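Local coordinates for protein beta-Ala-His dipeptidase (Homo sapiens, PDB 3DLJ) that hydrolyses Xaa-His dipeptides, above all carnosine and anserine, as a secreted M20-family metallopeptidase that carries two zinc ions per subunit, at residues A[49-53]-A[86-90]; A[393-397]-A[430-436]; A[223-229]-A[349-355]; A[91-97]-A[168-174]. All coordinates share one frame; numbering follows the deposited sequence.

Contact 1 (A[49-53]-A[86-90])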
loop_
_atom_site.group_PDB
_atom_site.type_symbol
_atom_site.label_atom_id
_atom_site.label_comp_id
_atom_site.label_asym_id
_atom_site.label_seq_id
_atom_site.Cartn_x
_atom_site.Cartn_y
_atom_site.Cartn_z
ATOM N N ARG A 49 1.715 -15.360 12.993
ATOM C CA ARG A 49 0.296 -15.508 12.663
ATOM C C ARG A 49 -0.604 -15.453 13.910
ATOM O O ARG A 49 -1.731 -14.966 13.838
ATOM C CB ARG A 49 0.067 -16.803 11.871
ATOM C CG ARG A 49 -1.302 -16.942 11.240
ATOM C CD ARG A 49 -1.599 -15.769 10.339
ATOM N NE ARG A 49 -0.633 -15.661 9.246
ATOM C CZ ARG A 49 -0.823 -16.163 8.032
ATOM N NH1 ARG A 49 -1.938 -16.817 7.739
ATOM N NH2 ARG A 49 0.097 -16.007 7.115
ATOM N N GLN A 50 -0.120 -15.952 15.050
ATOM C CA GLN A 50 -0.866 -15.839 16.331
ATOM C C GLN A 50 -1.033 -14.347 16.750
ATOM O O GLN A 50 -2.104 -13.928 17.196
ATOM C CB GLN A 50 -0.156 -16.635 17.433
ATOM C CG GLN A 50 -1.059 -17.093 18.579
ATOM N N GLU A 51 0.043 -13.574 16.605
ATOM C CA GLU A 51 0.062 -12.139 16.907
ATOM C C GLU A 51 -0.868 -11.350 15.983
ATOM O O GLU A 51 -1.436 -10.328 16.352
ATOM C CB GLU A 51 1.484 -11.598 16.796
ATOM C CG GLU A 51 2.333 -11.854 18.010
ATOM C CD GLU A 51 1.666 -11.370 19.272
ATOM O OE1 GLU A 51 1.706 -10.144 19.531
ATOM O OE2 GLU A 51 1.090 -12.205 20.009
ATOM N N LEU A 52 -1.042 -11.861 14.781
ATOM C CA LEU A 52 -1.981 -11.282 13.846
ATOM C C LEU A 52 -3.424 -11.502 14.286
ATOM O O LEU A 52 -4.243 -10.611 14.145
ATOM C CB LEU A 52 -1.702 -11.839 12.455
ATOM C CG LEU A 52 -2.439 -11.329 11.230
ATOM C CD1 LEU A 52 -2.622 -9.785 11.174
ATOM C CD2 LEU A 52 -1.707 -11.879 10.004
ATOM N N PHE A 53 -3.727 -12.687 14.828
ATOM C CA PHE A 53 -5.062 -12.998 15.354
ATOM C C PHE A 53 -5.380 -12.162 16.589
ATOM O O PHE A 53 -6.528 -11.765 16.793
ATOM C CB PHE A 53 -5.172 -14.487 15.727
ATOM C CG PHE A 53 -5.671 -15.375 14.604
ATOM C CD1 PHE A 53 -4.827 -15.752 13.565
ATOM C CD2 PHE A 53 -6.985 -15.845 14.611
ATOM C CE1 PHE A 53 -5.290 -16.577 12.533
ATOM C CE2 PHE A 53 -7.456 -16.667 13.598
ATOM C CZ PHE A 53 -6.617 -17.036 12.558
ATOM N N LEU A 86 -1.875 -22.432 6.958
ATOM C CA LEU A 86 -1.976 -21.552 8.141
ATOM C C LEU A 86 -3.393 -20.980 8.196
ATOM O O LEU A 86 -3.992 -20.738 7.140
ATOM C CB LEU A 86 -0.984 -20.382 8.044
ATOM C CG LEU A 86 0.457 -20.537 8.536
ATOM C CD1 LEU A 86 1.256 -19.317 8.137
ATOM C CD2 LEU A 86 0.545 -20.779 10.046
ATOM N N PRO A 87 -3.928 -20.747 9.411
ATOM C CA PRO A 87 -5.216 -20.047 9.525
ATOM C C PRO A 87 -5.098 -18.603 9.060
ATOM O O PRO A 87 -4.090 -17.959 9.329
ATOM C CB PRO A 87 -5.514 -20.074 11.026
ATOM C CG PRO A 87 -4.573 -21.046 11.604
ATOM C CD PRO A 87 -3.380 -21.095 10.731
ATOM N N ILE A 88 -6.114 -18.120 8.352
ATOM C CA ILE A 88 -6.217 -16.702 7.999
ATOM C C ILE A 88 -6.883 -15.983 9.175
ATOM O O ILE A 88 -7.819 -16.539 9.782
ATOM C CB ILE A 88 -7.042 -16.501 6.704
ATOM C CG1 ILE A 88 -6.381 -17.225 5.525
ATOM C CG2 ILE A 88 -7.207 -15.038 6.353
ATOM C CD1 ILE A 88 -7.402 -17.707 4.480
ATOM N N PRO A 89 -6.369 -14.780 9.546
ATOM C CA PRO A 89 -7.013 -13.911 10.536
ATOM C C PRO A 89 -8.425 -13.486 10.139
ATOM O O PRO A 89 -8.674 -13.251 8.947
ATOM C CB PRO A 89 -6.090 -12.680 10.575
ATOM C CG PRO A 89 -5.333 -12.731 9.315
ATOM C CD PRO A 89 -5.088 -14.197 9.104
ATOM N N PRO A 90 -9.337 -13.367 11.130
ATOM C CA PRO A 90 -10.713 -12.999 10.825
ATOM C C PRO A 90 -10.797 -11.625 10.203
ATOM O O PRO A 90 -9.879 -10.807 10.359
ATOM C CB PRO A 90 -11.421 -13.030 12.195
ATOM C CG PRO A 90 -10.342 -12.871 13.200
ATOM C CD PRO A 90 -9.140 -13.577 12.577
#
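Arg49, Leu52 and Phe53, on one side of helix 46-65, pack against the proline-rich run 86-90, which leaves a short beta hairpin (strands 77-79 and 85-87) in the catalytic domain of this M20 peptidase. The close-packed part is apolar. Leu52 CG rests on Pro89 CG at 3.7 Å, and Pro89 CA sits over one face of the Phe53 ring in a CH-pi contact, 3.9 Å from its centroid. Leu52, itself buried, also comes within about 4 Å, side chain to side chain, of Asp112, an active-site residue by similarity. The solvent side is made by the partly exposed Phe53 and the exposed Pro87, with Phe53 CZ 3.6 Å from Pro87 CB, and Pro90 CD meets the CE2 corner of Phe53 at an oblique angle.

Arg49 supplies the polar grip. Its chain bends at chi2 and chi3 (56° and 61°), which turns the guanidinium back to the hairpin, where Leu86 CD1 covers one face and Gln78 OE1 takes a further hydrogen bond from NH1. A leucine in its place would probably leave the Pro87 carbonyl and Gln78 without this donor, weakening the tie between helix and hairpin. The bond from Arg49 NH1 to Pro87 O is 2.9 Å long, with the oxygen close to the guanidinium plane but NH1 well above the carbonyl plane.

Contact 2 (A[393-397]-A[430-436])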
loop_
_atom_site.group_PDB
_atom_site.type_symbol
_atom_site.label_atom_id
_atom_site.label_comp_id
_atom_site.label_asym_id
_atom_site.label_seq_id
_atom_site.Cartn_x
_atom_site.Cartn_y
_atom_site.Cartn_z
ATOM N N LEU A 393 -2.272 -6.768 -12.042
ATOM C CA LEU A 393 -3.426 -5.938 -11.708
ATOM C C LEU A 393 -3.504 -4.731 -12.613
ATOM O O LEU A 393 -2.493 -4.093 -12.899
ATOM C CB LEU A 393 -3.370 -5.493 -10.245
ATOM C CG LEU A 393 -3.067 -6.554 -9.169
ATOM C CD1 LEU A 393 -3.057 -5.915 -7.803
ATOM C CD2 LEU A 393 -4.022 -7.780 -9.168
ATOM N N HIS A 394 -4.711 -4.428 -13.062
ATOM C CA HIS A 394 -4.961 -3.242 -13.857
ATOM C C HIS A 394 -4.938 -1.981 -12.993
ATOM O O HIS A 394 -5.150 -2.051 -11.781
ATOM C CB HIS A 394 -6.291 -3.379 -14.612
ATOM C CG HIS A 394 -6.231 -4.318 -15.777
ATOM N ND1 HIS A 394 -5.683 -3.959 -16.992
ATOM C CD2 HIS A 394 -6.629 -5.607 -15.906
ATOM C CE1 HIS A 394 -5.762 -4.984 -17.827
ATOM N NE2 HIS A 394 -6.332 -5.996 -17.192
ATOM N N PRO A 395 -4.648 -0.820 -13.609
ATOM C CA PRO A 395 -4.729 0.446 -12.876
ATOM C C PRO A 395 -6.160 0.842 -12.529
ATOM O O PRO A 395 -7.124 0.333 -13.108
ATOM C CB PRO A 395 -4.101 1.456 -13.836
ATOM C CG PRO A 395 -4.137 0.843 -15.131
ATOM C CD PRO A 395 -4.185 -0.628 -14.996
ATOM N N TRP A 396 -6.286 1.743 -11.574
ATOM C CA TRP A 396 -7.570 2.173 -11.099
ATOM C C TRP A 396 -7.616 3.691 -11.171
ATOM O O TRP A 396 -6.615 4.368 -10.921
ATOM C CB TRP A 396 -7.782 1.668 -9.671
ATOM C CG TRP A 396 -8.953 2.305 -8.906
ATOM C CD1 TRP A 396 -10.239 1.830 -8.812
ATOM C CD2 TRP A 396 -8.914 3.501 -8.116
ATOM N NE1 TRP A 396 -10.999 2.662 -8.027
ATOM C CE2 TRP A 396 -10.212 3.696 -7.587
ATOM C CE3 TRP A 396 -7.912 4.428 -7.807
ATOM C CZ2 TRP A 396 -10.529 4.790 -6.753
ATOM C CZ3 TRP A 396 -8.225 5.507 -6.980
ATOM C CH2 TRP A 396 -9.522 5.679 -6.464
ATOM N N ILE A 397 -8.794 4.198 -11.529
ATOM C CA ILE A 397 -9.101 5.625 -11.579
ATOM C C ILE A 397 -10.486 5.868 -10.991
ATOM O O ILE A 397 -11.444 5.147 -11.317
ATOM C CB ILE A 397 -9.080 6.159 -13.034
ATOM C CG1 ILE A 397 -9.008 7.689 -13.059
ATOM C CG2 ILE A 397 -10.281 5.633 -13.833
ATOM C CD1 ILE A 397 -7.584 8.228 -13.143
ATOM N N PRO A 430 -4.864 -2.546 -4.684
ATOM C CA PRO A 430 -5.661 -3.598 -5.284
ATOM C C PRO A 430 -7.063 -3.572 -4.734
ATOM O O PRO A 430 -8.012 -3.875 -5.456
ATOM C CB PRO A 430 -4.970 -4.876 -4.802
ATOM C CG PRO A 430 -3.595 -4.487 -4.498
ATOM C CD PRO A 430 -3.632 -3.072 -4.059
ATOM N N ILE A 431 -7.176 -3.223 -3.446
ATOM C CA ILE A 431 -8.459 -3.181 -2.734
ATOM C C ILE A 431 -9.408 -2.167 -3.353
ATOM O O ILE A 431 -10.611 -2.398 -3.413
ATOM C CB ILE A 431 -8.235 -2.932 -1.213
ATOM C CG1 ILE A 431 -7.686 -4.206 -0.536
ATOM C CG2 ILE A 431 -9.489 -2.410 -0.531
ATOM C CD1 ILE A 431 -8.681 -5.352 -0.422
ATOM N N ALA A 432 -8.853 -1.066 -3.844
ATOM C CA ALA A 432 -9.635 -0.030 -4.519
ATOM C C ALA A 432 -10.340 -0.601 -5.750
ATOM O O ALA A 432 -11.548 -0.411 -5.930
ATOM C CB ALA A 432 -8.744 1.144 -4.887
ATOM N N LYS A 433 -9.575 -1.325 -6.572
ATOM C CA LYS A 433 -10.063 -2.029 -7.755
ATOM C C LYS A 433 -11.130 -3.073 -7.386
ATOM O O LYS A 433 -12.207 -3.101 -7.976
ATOM C CB LYS A 433 -8.863 -2.677 -8.470
ATOM C CG LYS A 433 -9.087 -3.109 -9.919
ATOM C CD LYS A 433 -9.459 -1.930 -10.795
ATOM C CE LYS A 433 -9.048 -2.155 -12.214
ATOM N NZ LYS A 433 -9.676 -1.103 -13.075
ATOM N N MET A 434 -10.835 -3.904 -6.384
ATOM C CA MET A 434 -11.780 -4.916 -5.886
ATOM C C MET A 434 -13.153 -4.373 -5.454
ATOM O O MET A 434 -14.187 -4.929 -5.844
ATOM C CB MET A 434 -11.152 -5.703 -4.743
ATOM C CG MET A 434 -12.055 -6.767 -4.149
ATOM S SD MET A 434 -11.387 -7.332 -2.581
ATOM C CE MET A 434 -9.724 -7.845 -3.083
ATOM N N PHE A 435 -13.181 -3.307 -4.654
ATOM C CA PHE A 435 -14.468 -2.668 -4.310
ATOM C C PHE A 435 -15.196 -2.122 -5.544
ATOM O O PHE A 435 -16.425 -2.114 -5.579
ATOM C CB PHE A 435 -14.323 -1.568 -3.241
ATOM C CG PHE A 435 -14.142 -2.092 -1.839
ATOM C CD1 PHE A 435 -15.124 -2.873 -1.239
ATOM C CD2 PHE A 435 -12.992 -1.791 -1.115
ATOM C CE1 PHE A 435 -14.961 -3.356 0.056
ATOM C CE2 PHE A 435 -12.818 -2.267 0.189
ATOM C CZ PHE A 435 -13.802 -3.052 0.774
ATOM N N GLN A 436 -14.435 -1.679 -6.548
ATOM C CA GLN A 436 -15.020 -1.184 -7.808
ATOM C C GLN A 436 -15.627 -2.303 -8.674
ATOM O O GLN A 436 -16.677 -2.113 -9.285
ATOM C CB GLN A 436 -13.996 -0.378 -8.617
ATOM C CG GLN A 436 -14.615 0.634 -9.572
ATOM C CD GLN A 436 -13.571 1.361 -10.410
ATOM O OE1 GLN A 436 -12.914 0.759 -11.272
ATOM N NE2 GLN A 436 -13.405 2.664 -10.153
#
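Leu393 and Trp396, at the end of strand 384-397, face the first turns of helix 430-438, with the backbones closest where Trp396 CA lies 5.9 Å from Lys433 CA. The strand belongs to the sheet it shares with 216-232, while the helix lies beside the catalytic centre of the M20 fold: the Pro430 side chain is about 8 Å from a zinc ion and about 5 Å from the side chain of Glu177, the proton acceptor by similarity.

Trp396 carries the apolar part. With CG anti to the backbone N (chi1 166°), its indole swings over the helix and receives Ala432 CB above the centre of the five-membered ring, 4.0 Å from the centroid in a CH-pi contact. At the start of the helix, Leu393 CD1 meets Pro430 CG at 3.6 Å.

Lys433 kinks at chi2 (60°) and then reaches across to the strand, CE passing His394 CB, to give NZ to Pro395 O at 2.9 Å. A methionine at this position would probably leave that carbonyl without its charged donor and the helix less firmly held to the strand. Beside the indole's NE1 corner, where the two N-H groups do not bond, Gln436 NE2 makes a weak hydrogen bond of 3.4 Å to Ile397 O.

Contact 3 (A[223-229]-A[349-355])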
loop_
_atom_site.group_PDB
_atom_site.type_symbol
_atom_site.label_atom_id
_atom_site.label_comp_id
_atom_site.label_asym_id
_atom_site.label_seq_id
_atom_site.Cartn_x
_atom_site.Cartn_y
_atom_site.Cartn_z
ATOM N N GLY A 223 -1.385 0.051 -12.065
ATOM C CA GLY A 223 -1.432 -1.399 -11.974
ATOM C C GLY A 223 -0.054 -1.967 -11.663
ATOM O O GLY A 223 0.904 -1.216 -11.405
ATOM N N ASN A 224 0.044 -3.298 -11.665
ATOM C CA ASN A 224 1.328 -3.956 -11.471
ATOM C C ASN A 224 1.420 -5.334 -12.122
ATOM O O ASN A 224 0.420 -6.019 -12.292
ATOM C CB ASN A 224 1.728 -4.037 -9.979
ATOM C CG ASN A 224 3.261 -4.114 -9.794
ATOM O OD1 ASN A 224 4.013 -4.002 -10.759
ATOM N ND2 ASN A 224 3.710 -4.294 -8.570
ATOM N N SER A 225 2.629 -5.723 -12.499
ATOM C CA SER A 225 2.876 -7.082 -12.917
ATOM C C SER A 225 4.193 -7.553 -12.283
ATOM O O SER A 225 5.254 -6.977 -12.516
ATOM C CB SER A 225 2.859 -7.187 -14.444
ATOM O OG SER A 225 3.743 -6.240 -15.008
ATOM N N TYR A 226 4.101 -8.570 -11.437
ATOM C CA TYR A 226 5.240 -9.095 -10.734
ATOM C C TYR A 226 5.747 -10.367 -11.431
ATOM O O TYR A 226 4.988 -11.312 -11.640
ATOM C CB TYR A 226 4.860 -9.368 -9.267
ATOM C CG TYR A 226 6.061 -9.268 -8.333
ATOM C CD1 TYR A 226 6.338 -8.088 -7.637
ATOM C CD2 TYR A 226 6.943 -10.355 -8.189
ATOM C CE1 TYR A 226 7.447 -7.994 -6.794
ATOM C CE2 TYR A 226 8.044 -10.276 -7.361
ATOM C CZ TYR A 226 8.294 -9.100 -6.671
ATOM O OH TYR A 226 9.380 -9.083 -5.851
ATOM N N PHE A 227 7.027 -10.365 -11.802
ATOM C CA PHE A 227 7.644 -11.487 -12.498
ATOM C C PHE A 227 8.682 -12.192 -11.630
ATOM O O PHE A 227 9.396 -11.568 -10.853
ATOM C CB PHE A 227 8.269 -11.041 -13.834
ATOM C CG PHE A 227 7.252 -10.616 -14.866
ATOM C CD1 PHE A 227 6.784 -9.304 -14.906
ATOM C CD2 PHE A 227 6.759 -11.526 -15.786
ATOM C CE1 PHE A 227 5.835 -8.918 -15.833
ATOM C CE2 PHE A 227 5.805 -11.137 -16.731
ATOM C CZ PHE A 227 5.343 -9.829 -16.745
ATOM N N MET A 228 8.705 -13.506 -11.736
ATOM C CA MET A 228 9.735 -14.325 -11.162
ATOM C C MET A 228 10.404 -15.028 -12.315
ATOM O O MET A 228 9.727 -15.589 -13.166
ATOM C CB MET A 228 9.107 -15.334 -10.209
ATOM C CG MET A 228 8.432 -14.644 -9.002
ATOM S SD MET A 228 8.090 -15.879 -7.736
ATOM C CE MET A 228 7.396 -14.815 -6.500
ATOM N N VAL A 229 11.734 -14.990 -12.357
ATOM C CA VAL A 229 12.489 -15.646 -13.413
ATOM C C VAL A 229 13.436 -16.656 -12.790
ATOM O O VAL A 229 14.477 -16.283 -12.251
ATOM C CB VAL A 229 13.318 -14.631 -14.258
ATOM C CG1 VAL A 229 14.055 -15.327 -15.442
ATOM C CG2 VAL A 229 12.454 -13.490 -14.758
ATOM N N GLY A 349 15.100 -14.506 -10.135
ATOM C CA GLY A 349 15.103 -13.061 -10.206
ATOM C C GLY A 349 13.693 -12.542 -9.985
ATOM O O GLY A 349 12.725 -13.170 -10.409
ATOM N N LYS A 350 13.574 -11.382 -9.337
ATOM C CA LYS A 350 12.272 -10.741 -9.093
ATOM C C LYS A 350 12.265 -9.320 -9.603
ATOM O O LYS A 350 13.182 -8.528 -9.329
ATOM C CB LYS A 350 11.939 -10.731 -7.600
ATOM C CG LYS A 350 12.268 -12.018 -6.844
ATOM C CD LYS A 350 11.141 -13.020 -6.813
ATOM C CE LYS A 350 11.641 -14.307 -6.155
ATOM N NZ LYS A 350 11.282 -14.374 -4.702
ATOM N N PHE A 351 11.217 -8.987 -10.344
ATOM C CA PHE A 351 11.050 -7.647 -10.856
ATOM C C PHE A 351 9.582 -7.423 -11.201
ATOM O O PHE A 351 8.821 -8.369 -11.336
ATOM C CB PHE A 351 11.963 -7.392 -12.084
ATOM C CG PHE A 351 11.525 -8.116 -13.356
ATOM C CD1 PHE A 351 10.668 -7.496 -14.265
ATOM C CD2 PHE A 351 11.967 -9.401 -13.629
ATOM C CE1 PHE A 351 10.276 -8.129 -15.438
ATOM C CE2 PHE A 351 11.575 -10.055 -14.807
ATOM C CZ PHE A 351 10.734 -9.414 -15.714
ATOM N N SER A 352 9.193 -6.165 -11.325
ATOM C CA SER A 352 7.812 -5.856 -11.643
ATOM C C SER A 352 7.737 -4.633 -12.534
ATOM O O SER A 352 8.642 -3.813 -12.566
ATOM C CB SER A 352 6.964 -5.667 -10.361
ATOM O OG SER A 352 7.495 -4.654 -9.521
ATOM N N ILE A 353 6.637 -4.540 -13.256
ATOM C CA ILE A 353 6.345 -3.419 -14.109
ATOM C C ILE A 353 5.023 -2.806 -13.642
ATOM O O ILE A 353 3.972 -3.466 -13.636
ATOM C CB ILE A 353 6.262 -3.861 -15.607
ATOM C CG1 ILE A 353 7.571 -4.551 -16.040
ATOM C CG2 ILE A 353 5.954 -2.679 -16.504
ATOM C CD1 ILE A 353 7.530 -5.200 -17.427
ATOM N N ARG A 354 5.081 -1.540 -13.268
ATOM C CA ARG A 354 3.899 -0.779 -12.945
ATOM C C ARG A 354 3.161 -0.435 -14.210
ATOM O O ARG A 354 3.761 -0.029 -15.210
ATOM C CB ARG A 354 4.288 0.460 -12.151
ATOM C CG ARG A 354 4.999 0.120 -10.845
ATOM C CD ARG A 354 4.022 -0.322 -9.739
ATOM N NE ARG A 354 4.722 -0.727 -8.509
ATOM C CZ ARG A 354 4.129 -1.209 -7.410
ATOM N NH1 ARG A 354 4.865 -1.543 -6.355
ATOM N NH2 ARG A 354 2.804 -1.355 -7.362
ATOM N N LEU A 355 1.849 -0.636 -14.191
ATOM C CA LEU A 355 1.069 -0.500 -15.401
ATOM C C LEU A 355 0.207 0.748 -15.363
ATOM O O LEU A 355 -0.240 1.167 -14.304
ATOM C CB LEU A 355 0.224 -1.740 -15.639
ATOM C CG LEU A 355 0.910 -3.105 -15.498
ATOM C CD1 LEU A 355 -0.106 -4.221 -15.797
ATOM C CD2 LEU A 355 2.067 -3.224 -16.441
#
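Phe227 and Phe351 form a hydrogen-bonded pair in the antiparallel strands 223-229 and 349-355 of the second domain, the lid or dimerisation domain of M20 peptidases. Phe351 CG sits between its backbone N and carbonyl carbon (chi1 72°), which brings the ring face against Phe227 CB, 3.7 Å from the ring centroid. Phe227 CG stays near Phe351 CZ at 3.8 Å, its CD1 meets Phe351 CE1, and its CE1 grazes Ile353 CD1 at 4.4 Å. The rings, 13° from parallel, barely overlap. Val229 CG2 closes the edge of Phe351, and Val368 of helix 361-377 touches both side chains. On this face too, Ser225 OG joins its own backbone N in bonding to Ile353 O.

The other face is mixed, polar at one end: the amide of Asn224 stacks on the Arg354 guanidinium, Asn224 ND2 3.3 Å from Arg354 CZ, and Ser352 OG bonds to His328. The face against helix 361-377 is mainly apolar, its hydroxyl satisfied at Ile353 O, while the other mixes aromatic, aliphatic and polar groups.

Contact 4 (A[91-97]-A[168-174])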
loop_
_atom_site.group_PDB
_atom_site.type_symbol
_atom_site.label_atom_id
_atom_site.label_comp_id
_atom_site.label_asym_id
_atom_site.label_seq_id
_atom_site.Cartn_x
_atom_site.Cartn_y
_atom_site.Cartn_z
ATOM N N VAL A 91 -11.862 -11.393 9.452
ATOM C CA VAL A 91 -12.112 -10.073 8.934
ATOM C C VAL A 91 -13.144 -9.439 9.874
ATOM O O VAL A 91 -14.153 -10.063 10.210
ATOM C CB VAL A 91 -12.587 -10.094 7.470
ATOM C CG1 VAL A 91 -13.144 -8.738 7.085
ATOM C CG2 VAL A 91 -11.417 -10.464 6.528
ATOM N N ILE A 92 -12.864 -8.221 10.329
ATOM C CA ILE A 92 -13.849 -7.494 11.090
ATOM C C ILE A 92 -14.826 -6.844 10.134
ATOM O O ILE A 92 -14.420 -6.136 9.211
ATOM C CB ILE A 92 -13.218 -6.444 12.014
ATOM C CG1 ILE A 92 -12.435 -7.153 13.118
ATOM C CG2 ILE A 92 -14.311 -5.491 12.585
ATOM C CD1 ILE A 92 -11.611 -6.228 13.951
ATOM N N LEU A 93 -16.109 -7.136 10.351
ATOM C CA LEU A 93 -17.202 -6.448 9.679
ATOM C C LEU A 93 -18.073 -5.783 10.732
ATOM O O LEU A 93 -18.885 -6.460 11.376
ATOM C CB LEU A 93 -18.033 -7.426 8.850
ATOM C CG LEU A 93 -17.414 -8.057 7.594
ATOM C CD1 LEU A 93 -18.466 -8.924 6.926
ATOM C CD2 LEU A 93 -16.928 -6.999 6.633
ATOM N N ALA A 94 -17.903 -4.467 10.896
ATOM C CA ALA A 94 -18.530 -3.718 12.000
ATOM C C ALA A 94 -19.431 -2.578 11.527
ATOM O O ALA A 94 -19.126 -1.919 10.533
ATOM C CB ALA A 94 -17.457 -3.187 12.941
ATOM N N GLU A 95 -20.551 -2.363 12.230
ATOM C CA GLU A 95 -21.448 -1.234 11.951
ATOM C C GLU A 95 -21.696 -0.377 13.199
ATOM O O GLU A 95 -22.025 -0.891 14.264
ATOM C CB GLU A 95 -22.771 -1.677 11.257
ATOM C CG GLU A 95 -23.975 -2.029 12.144
ATOM C CD GLU A 95 -25.223 -2.507 11.357
ATOM O OE1 GLU A 95 -25.694 -3.649 11.569
ATOM O OE2 GLU A 95 -25.756 -1.732 10.534
ATOM N N LEU A 96 -21.529 0.934 13.050
ATOM C CA LEU A 96 -21.827 1.888 14.104
ATOM C C LEU A 96 -22.992 2.788 13.679
ATOM O O LEU A 96 -22.798 3.787 12.979
ATOM C CB LEU A 96 -20.585 2.722 14.437
ATOM C CG LEU A 96 -20.675 3.773 15.551
ATOM C CD1 LEU A 96 -20.958 3.166 16.912
ATOM C CD2 LEU A 96 -19.380 4.545 15.581
ATOM N N GLY A 97 -24.198 2.417 14.104
ATOM C CA GLY A 97 -25.419 3.099 13.682
ATOM C C GLY A 97 -26.042 2.498 12.427
ATOM O O GLY A 97 -25.331 2.114 11.483
ATOM N N ASN A 168 -23.986 7.074 9.560
ATOM C CA ASN A 168 -23.704 5.724 10.022
ATOM C C ASN A 168 -22.300 5.353 9.526
ATOM O O ASN A 168 -21.841 5.838 8.487
ATOM C CB ASN A 168 -24.739 4.703 9.515
ATOM C CG ASN A 168 -26.179 5.036 9.928
ATOM O OD1 ASN A 168 -26.501 5.208 11.109
ATOM N ND2 ASN A 168 -27.058 5.093 8.939
ATOM N N ILE A 169 -21.596 4.523 10.281
ATOM C CA ILE A 169 -20.250 4.135 9.901
ATOM C C ILE A 169 -20.106 2.635 9.936
ATOM O O ILE A 169 -20.442 1.972 10.921
ATOM C CB ILE A 169 -19.175 4.803 10.798
ATOM C CG1 ILE A 169 -19.244 6.332 10.629
ATOM C CG2 ILE A 169 -17.766 4.271 10.456
ATOM C CD1 ILE A 169 -18.221 7.099 11.457
ATOM N N LYS A 170 -19.622 2.116 8.819
ATOM C CA LYS A 170 -19.256 0.735 8.708
ATOM C C LYS A 170 -17.728 0.596 8.627
ATOM O O LYS A 170 -17.019 1.483 8.117
ATOM C CB LYS A 170 -19.989 0.079 7.527
ATOM C CG LYS A 170 -21.482 -0.154 7.806
ATOM C CD LYS A 170 -22.191 -1.020 6.766
ATOM C CE LYS A 170 -23.481 -1.588 7.359
ATOM N NZ LYS A 170 -24.527 -2.036 6.363
ATOM N N PHE A 171 -17.222 -0.506 9.179
ATOM C CA PHE A 171 -15.789 -0.805 9.116
ATOM C C PHE A 171 -15.618 -2.181 8.520
ATOM O O PHE A 171 -16.291 -3.135 8.943
ATOM C CB PHE A 171 -15.136 -0.796 10.511
ATOM C CG PHE A 171 -15.536 0.374 11.403
ATOM C CD1 PHE A 171 -16.786 0.410 12.029
ATOM C CD2 PHE A 171 -14.627 1.391 11.674
ATOM C CE1 PHE A 171 -17.138 1.446 12.875
ATOM C CE2 PHE A 171 -14.967 2.438 12.523
ATOM C CZ PHE A 171 -16.225 2.479 13.123
ATOM N N ILE A 172 -14.746 -2.287 7.523
ATOM C CA ILE A 172 -14.219 -3.595 7.080
ATOM C C ILE A 172 -12.683 -3.626 7.247
ATOM O O ILE A 172 -11.960 -2.955 6.507
ATOM C CB ILE A 172 -14.665 -3.979 5.632
ATOM C CG1 ILE A 172 -14.067 -5.324 5.212
ATOM C CG2 ILE A 172 -14.334 -2.869 4.596
ATOM C CD1 ILE A 172 -14.512 -5.780 3.841
ATOM N N ILE A 173 -12.207 -4.372 8.244
ATOM C CA ILE A 173 -10.777 -4.413 8.543
ATOM C C ILE A 173 -10.253 -5.841 8.454
ATOM O O ILE A 173 -10.764 -6.750 9.126
ATOM C CB ILE A 173 -10.429 -3.832 9.963
ATOM C CG1 ILE A 173 -11.182 -2.515 10.290
ATOM C CG2 ILE A 173 -8.938 -3.722 10.151
ATOM C CD1 ILE A 173 -10.843 -1.280 9.458
ATOM N N GLU A 174 -9.227 -6.028 7.625
ATOM C CA GLU A 174 -8.634 -7.350 7.405
ATOM C C GLU A 174 -7.232 -7.440 7.988
ATOM O O GLU A 174 -6.632 -6.419 8.393
ATOM C CB GLU A 174 -8.605 -7.691 5.910
ATOM C CG GLU A 174 -7.653 -6.843 5.063
ATOM C CD GLU A 174 -7.227 -7.537 3.771
ATOM O OE1 GLU A 174 -7.235 -8.784 3.726
ATOM O OE2 GLU A 174 -6.871 -6.836 2.800
#
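Phe171, its CG beside the backbone N (chi1 -45°), lays the edge of its ring along strand 91-96, with CD1 3.8 Å from Ala94 CB and CE1 4.0 Å from Leu96 CB, which lies in the ring plane. Its strand, 168-174, runs antiparallel to 91-96 in the mixed sheet of the catalytic domain, and Trp151 meets the ring nearly at a right angle. On this same face Ile92 and Ala94 touch Leu63 of helix 46-65.

Across the sheet Leu93 and Ile172 lie side by side, CD2 to CG1 at 3.6 Å. Their neighbours Glu95 and Lys170 point the same way but stop short of a salt bridge, OE2 and NZ being 4.4 Å apart; Glu95 instead pairs with Arg69, and Lys170 bonds to Phe195 O. The main chains are stitched by six hydrogen bonds, among them Leu96 N to Ile169 O at 2.6 Å. Cohesion here therefore comes from backbone bonds and aliphatic contact, while the charged ends are settled by residues outside the pair.

In the fold
Contacts 3 and 4 are the buried ones, each an antiparallel strand pair, but they belong to different sheets, and the centres of the two contacts are about 33 Å apart, on opposite sides of the chain's centre. Contacts 1 and 2 are partly buried and join a helix to a strand end or the run after it, relying on prolines and a long cationic side chain that reaches a backbone carbonyl. Contact 2 bridges the two regions: Leu393 N probably bonds to Asn224 O of contact 3, while Phe435 CZ packs on Ile172 CG2 of contact 4. Contact 1 leads straight into contact 4 along the chain, and helix 46-65 serves both.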